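Local coordinates for protein laccase (Botrytis aclada, PDB 3SQR) that oxidises phenolic substrates such as hydroquinones with its copper centres, reduces molecular oxygen to water and probably acts in lignin degradation and detoxification, at residues C145-G150 with E558-N563; F472-Q477 with D500-P505. All coordinates share one frame; numbering follows the deposited sequence.

Contact 1 of 2, residues C145-G150 with E558-N563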
# COMPACT_ATOMS: atom_id res chain seq x y z
N CYS A 145 -9.46 16.78 -6.86
CA CYS A 145 -10.56 16.92 -5.96
C CYS A 145 -11.18 15.51 -5.85
O CYS A 145 -11.08 14.71 -6.79
CB CYS A 145 -11.64 17.85 -6.50
SG CYS A 145 -11.06 19.60 -6.58
N PRO A 146 -11.89 15.28 -4.76
CA PRO A 146 -12.63 14.07 -4.65
C PRO A 146 -13.66 13.94 -5.75
O PRO A 146 -14.20 14.93 -6.28
CB PRO A 146 -13.24 14.13 -3.28
CG PRO A 146 -12.40 15.13 -2.53
CD PRO A 146 -12.05 16.09 -3.54
N ILE A 147 -13.94 12.70 -6.10
CA ILE A 147 -15.05 12.36 -7.00
C ILE A 147 -16.35 12.44 -6.19
O ILE A 147 -16.55 11.72 -5.18
CB ILE A 147 -14.95 10.91 -7.54
CG1 ILE A 147 -13.58 10.69 -8.19
CG2 ILE A 147 -16.10 10.65 -8.57
CD1 ILE A 147 -13.22 9.16 -8.49
N ALA A 148 -17.23 13.36 -6.57
CA ALA A 148 -18.43 13.50 -5.82
C ALA A 148 -19.36 12.29 -6.02
O ALA A 148 -19.30 11.66 -7.05
CB ALA A 148 -19.18 14.81 -6.28
N PRO A 149 -20.24 12.01 -5.06
CA PRO A 149 -21.31 11.05 -5.23
C PRO A 149 -22.02 11.22 -6.55
O PRO A 149 -22.42 12.36 -6.96
CB PRO A 149 -22.21 11.30 -4.01
CG PRO A 149 -21.27 11.63 -2.96
CD PRO A 149 -20.27 12.54 -3.69
N GLY A 150 -22.08 10.11 -7.28
CA GLY A 150 -22.71 10.06 -8.60
C GLY A 150 -21.83 10.49 -9.75
O GLY A 150 -22.21 10.30 -10.89
N GLU A 558 -10.77 19.70 -13.86
CA GLU A 558 -11.71 20.80 -13.62
C GLU A 558 -13.13 20.33 -13.41
O GLU A 558 -13.82 20.79 -12.47
CB GLU A 558 -11.64 21.77 -14.80
CG GLU A 558 -10.37 22.56 -14.83
CD GLU A 558 -10.11 23.29 -16.16
OE1 GLU A 558 -10.86 23.11 -17.18
OE2 GLU A 558 -9.11 24.02 -16.19
N ASP A 559 -13.55 19.38 -14.24
CA ASP A 559 -14.88 18.86 -14.13
C ASP A 559 -15.07 18.13 -12.81
O ASP A 559 -16.09 18.28 -12.14
CB ASP A 559 -15.23 17.92 -15.27
CG ASP A 559 -15.33 18.62 -16.69
OD1 ASP A 559 -15.25 19.87 -16.83
OD2 ASP A 559 -15.36 17.88 -17.71
N THR A 560 -14.07 17.31 -12.40
CA THR A 560 -14.23 16.65 -11.12
C THR A 560 -14.36 17.66 -9.98
O THR A 560 -15.13 17.47 -9.03
CB THR A 560 -13.03 15.69 -10.86
OG1 THR A 560 -12.90 14.83 -12.01
CG2 THR A 560 -13.21 14.91 -9.53
N CYS A 561 -13.57 18.70 -10.01
CA CYS A 561 -13.59 19.70 -8.94
C CYS A 561 -14.91 20.48 -9.01
O CYS A 561 -15.54 20.68 -7.98
CB CYS A 561 -12.44 20.69 -9.10
SG CYS A 561 -10.85 19.95 -8.55
N ALA A 562 -15.33 20.84 -10.21
CA ALA A 562 -16.65 21.47 -10.38
C ALA A 562 -17.76 20.63 -9.74
O ALA A 562 -18.56 21.14 -8.94
CB ALA A 562 -16.92 21.74 -11.85
N ASN A 563 -17.78 19.32 -9.99
CA ASN A 563 -18.78 18.46 -9.39
C ASN A 563 -18.62 18.29 -7.91
O ASN A 563 -19.62 18.17 -7.18
CB ASN A 563 -18.84 17.11 -10.10
CG ASN A 563 -19.22 17.26 -11.54
OD1 ASN A 563 -19.76 18.31 -11.92
ND2 ASN A 563 -18.89 16.27 -12.39
O HOH W 1 -16.47 15.01 -8.72

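Contact 2 of 2, residues F472-Q477 with D500-P505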
# COMPACT_ATOMS: atom_id res chain seq x y z
N PHE A 472 11.70 4.51 -3.97
CA PHE A 472 12.84 5.09 -3.26
C PHE A 472 13.89 4.07 -2.95
O PHE A 472 13.62 2.86 -3.01
CB PHE A 472 12.40 5.85 -2.03
CG PHE A 472 11.60 5.03 -1.06
CD1 PHE A 472 12.15 3.93 -0.42
CD2 PHE A 472 10.31 5.37 -0.79
CE1 PHE A 472 11.37 3.20 0.46
CE2 PHE A 472 9.54 4.66 0.13
CZ PHE A 472 10.06 3.59 0.72
N PHE A 473 15.06 4.57 -2.57
CA PHE A 473 16.19 3.73 -2.20
C PHE A 473 16.35 3.87 -0.72
O PHE A 473 16.40 5.00 -0.20
CB PHE A 473 17.42 4.29 -2.90
CG PHE A 473 17.42 4.14 -4.39
CD1 PHE A 473 16.58 4.84 -5.22
CD2 PHE A 473 18.32 3.26 -4.99
CE1 PHE A 473 16.66 4.68 -6.63
CE2 PHE A 473 18.38 3.13 -6.35
CZ PHE A 473 17.57 3.79 -7.14
N ILE A 474 16.37 2.75 -0.00
CA ILE A 474 16.52 2.80 1.44
C ILE A 474 18.02 2.92 1.75
O ILE A 474 18.71 1.91 1.84
CB ILE A 474 15.95 1.59 2.07
CG1 ILE A 474 14.48 1.38 1.65
CG2 ILE A 474 16.11 1.68 3.60
CD1 ILE A 474 13.78 0.20 2.44
N VAL A 475 18.49 4.14 1.82
CA VAL A 475 19.92 4.37 2.09
C VAL A 475 20.28 4.12 3.58
O VAL A 475 21.42 3.78 3.93
CB VAL A 475 20.42 5.66 1.52
CG1 VAL A 475 20.09 5.66 -0.07
CG2 VAL A 475 19.92 6.91 2.22
N ALA A 476 19.28 4.20 4.43
CA ALA A 476 19.44 3.90 5.86
C ALA A 476 18.06 3.64 6.46
O ALA A 476 17.10 4.36 6.22
CB ALA A 476 20.09 5.08 6.59
N GLN A 477 17.98 2.64 7.29
CA GLN A 477 16.75 2.39 8.02
C GLN A 477 17.28 1.94 9.38
O GLN A 477 17.70 0.80 9.57
CB GLN A 477 15.95 1.33 7.29
CG GLN A 477 14.65 0.99 7.97
CD GLN A 477 13.91 -0.09 7.31
OE1 GLN A 477 14.42 -1.18 7.07
NE2 GLN A 477 12.64 0.21 6.97
N ASP A 500 8.53 1.02 -2.51
CA ASP A 500 7.71 2.24 -2.27
C ASP A 500 7.06 2.41 -0.91
O ASP A 500 6.55 3.48 -0.59
CB ASP A 500 6.65 2.38 -3.40
CG ASP A 500 5.68 1.22 -3.46
OD1 ASP A 500 4.94 1.06 -2.48
OD2 ASP A 500 5.71 0.47 -4.50
N VAL A 501 7.17 1.39 -0.06
CA VAL A 501 6.73 1.51 1.35
C VAL A 501 7.85 0.95 2.23
O VAL A 501 8.35 -0.15 2.02
CB VAL A 501 5.42 0.76 1.67
CG1 VAL A 501 5.13 0.86 3.14
CG2 VAL A 501 4.26 1.30 0.90
N ALA A 502 8.30 1.72 3.21
CA ALA A 502 9.34 1.25 4.13
C ALA A 502 9.13 1.86 5.50
O ALA A 502 8.65 2.99 5.65
CB ALA A 502 10.74 1.63 3.57
N ALA A 503 9.49 1.10 6.50
CA ALA A 503 9.29 1.48 7.87
C ALA A 503 10.20 2.58 8.32
O ALA A 503 11.42 2.51 8.11
CB ALA A 503 9.50 0.25 8.79
N LEU A 504 9.61 3.60 8.91
CA LEU A 504 10.34 4.51 9.80
C LEU A 504 10.50 3.77 11.13
O LEU A 504 9.52 3.55 11.84
CB LEU A 504 9.58 5.79 10.03
CG LEU A 504 10.00 6.68 11.19
CD1 LEU A 504 11.47 7.08 11.07
CD2 LEU A 504 9.05 7.90 11.21
N PRO A 505 11.73 3.39 11.46
CA PRO A 505 11.87 2.62 12.72
C PRO A 505 11.48 3.41 13.92
O PRO A 505 11.83 4.53 14.03
CB PRO A 505 13.37 2.32 12.77
CG PRO A 505 13.76 2.28 11.31
CD PRO A 505 13.01 3.47 10.76

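Contact 1 of 2, residues C145-G150 with E558-N563
The backbone N of A148 and the carbonyl O of T560 are bridged by a water. The water accepts from A148 N at 2.8 Å and donates to T560 O, also at 2.8 Å. It therefore bridges the loop 145-150 and one side of helix 551-567. The covalent tie between the two segments is the disulfide C145-C561. Its SG-SG bond is 2.0 Å long and its chi3 is 93°, close to the relaxed right angle. Both sulfurs sit beside their own backbone N, with chi1 of -68° at C145 and -77° at C561. The CB of C145 points at the helix, and the bond joins the two segments where the CA atoms of C145 and C561 are 5.1 Å apart.

C145 lies in the loop between strands 123-125 and 152-158 of the N-terminal cupredoxin-like domain. C561 lies on helix 551-567, which comes after strand 537-542 in the chain. The bond thus fastens the C-terminal helix to the first domain of the three-domain multicopper oxidase fold.

The methyl CG2 of T560 reaches the loop backbone. It lies 3.4 Å from P146 O and 3.5 Å from C145 O. The hydroxyl OG1 turns back to its own helix and bonds to I556 O. Further along, A148 directs its methyl at the helix, with CB 3.5 Å from N563 O. The amide ND2 of N563 bonds to D151, just past the loop segment. W564 of the same helix packs against both P146 and A148.

Contact 2 of 2, residues F472-Q477 with D500-P505
F472 and I474 both reach the methyl of A502 from strand 472-474. In F472, CG stands between the backbone N and the carbonyl carbon (chi1 56°), and the far end of the ring meets strand 501-504. Its CZ is 3.5 Å from A502 CB, which lies near the ring plane at the edge. A502 N also meets this edge in the plane. D500 takes one face of the ring: its CA makes an off-centre CH-pi contact, 4.3 Å from the centroid. I474 approaches the same methyl with the tip of its side chain, CD1 being 3.5 Å from A502 CB.

Q477 carries the polar part of the contact. With CG anti to the backbone N (chi1 179°) and chi2 also extended, the side chain spans the gap between the strands. NE2 donates to A503 O at 2.8 Å, with an N-H...O angle of 161°. It meets a lone pair in the carbonyl plane, and the acceptor is also close to the plane of the Q477 amide. NE2 has a second acceptor in D370, which also receives A503 N, so one carboxylate bonds to both segments. Halfway along Q477, CG packs on P505 CG at 3.7 Å, the two side chains crossing at a slant.

The CB of D500 points away from segment 472-477; its carboxylate forms a salt bridge with R310 and a hydrogen bond with the copper ligand H126. Strands 472-478 and 501-504 belong to different sheets, and F472, I474 and A502 pack between the two sheets of the third cupredoxin domain, a beta sandwich.

Contact 1 and contact 2 do not touch. Their centres are 34 Å apart and their nearest atoms about 21 Å. Along the chain, both segments of contact 2 fall between those of contact 1. Contact 2 packs within the third domain, whereas contact 1 joins the first domain to C-terminal helix 551-567. Contact 2 lies nearer the copper centres: the D500 side chain is about 3 Å from that of the copper ligand H126. The V501 side chain is about 6 Å from a copper ion and about 4 Å from the side chain of H466. In contact 1, the P146 side chain is about 10 Å from that of H170, a copper ligand probably of the type 3 site.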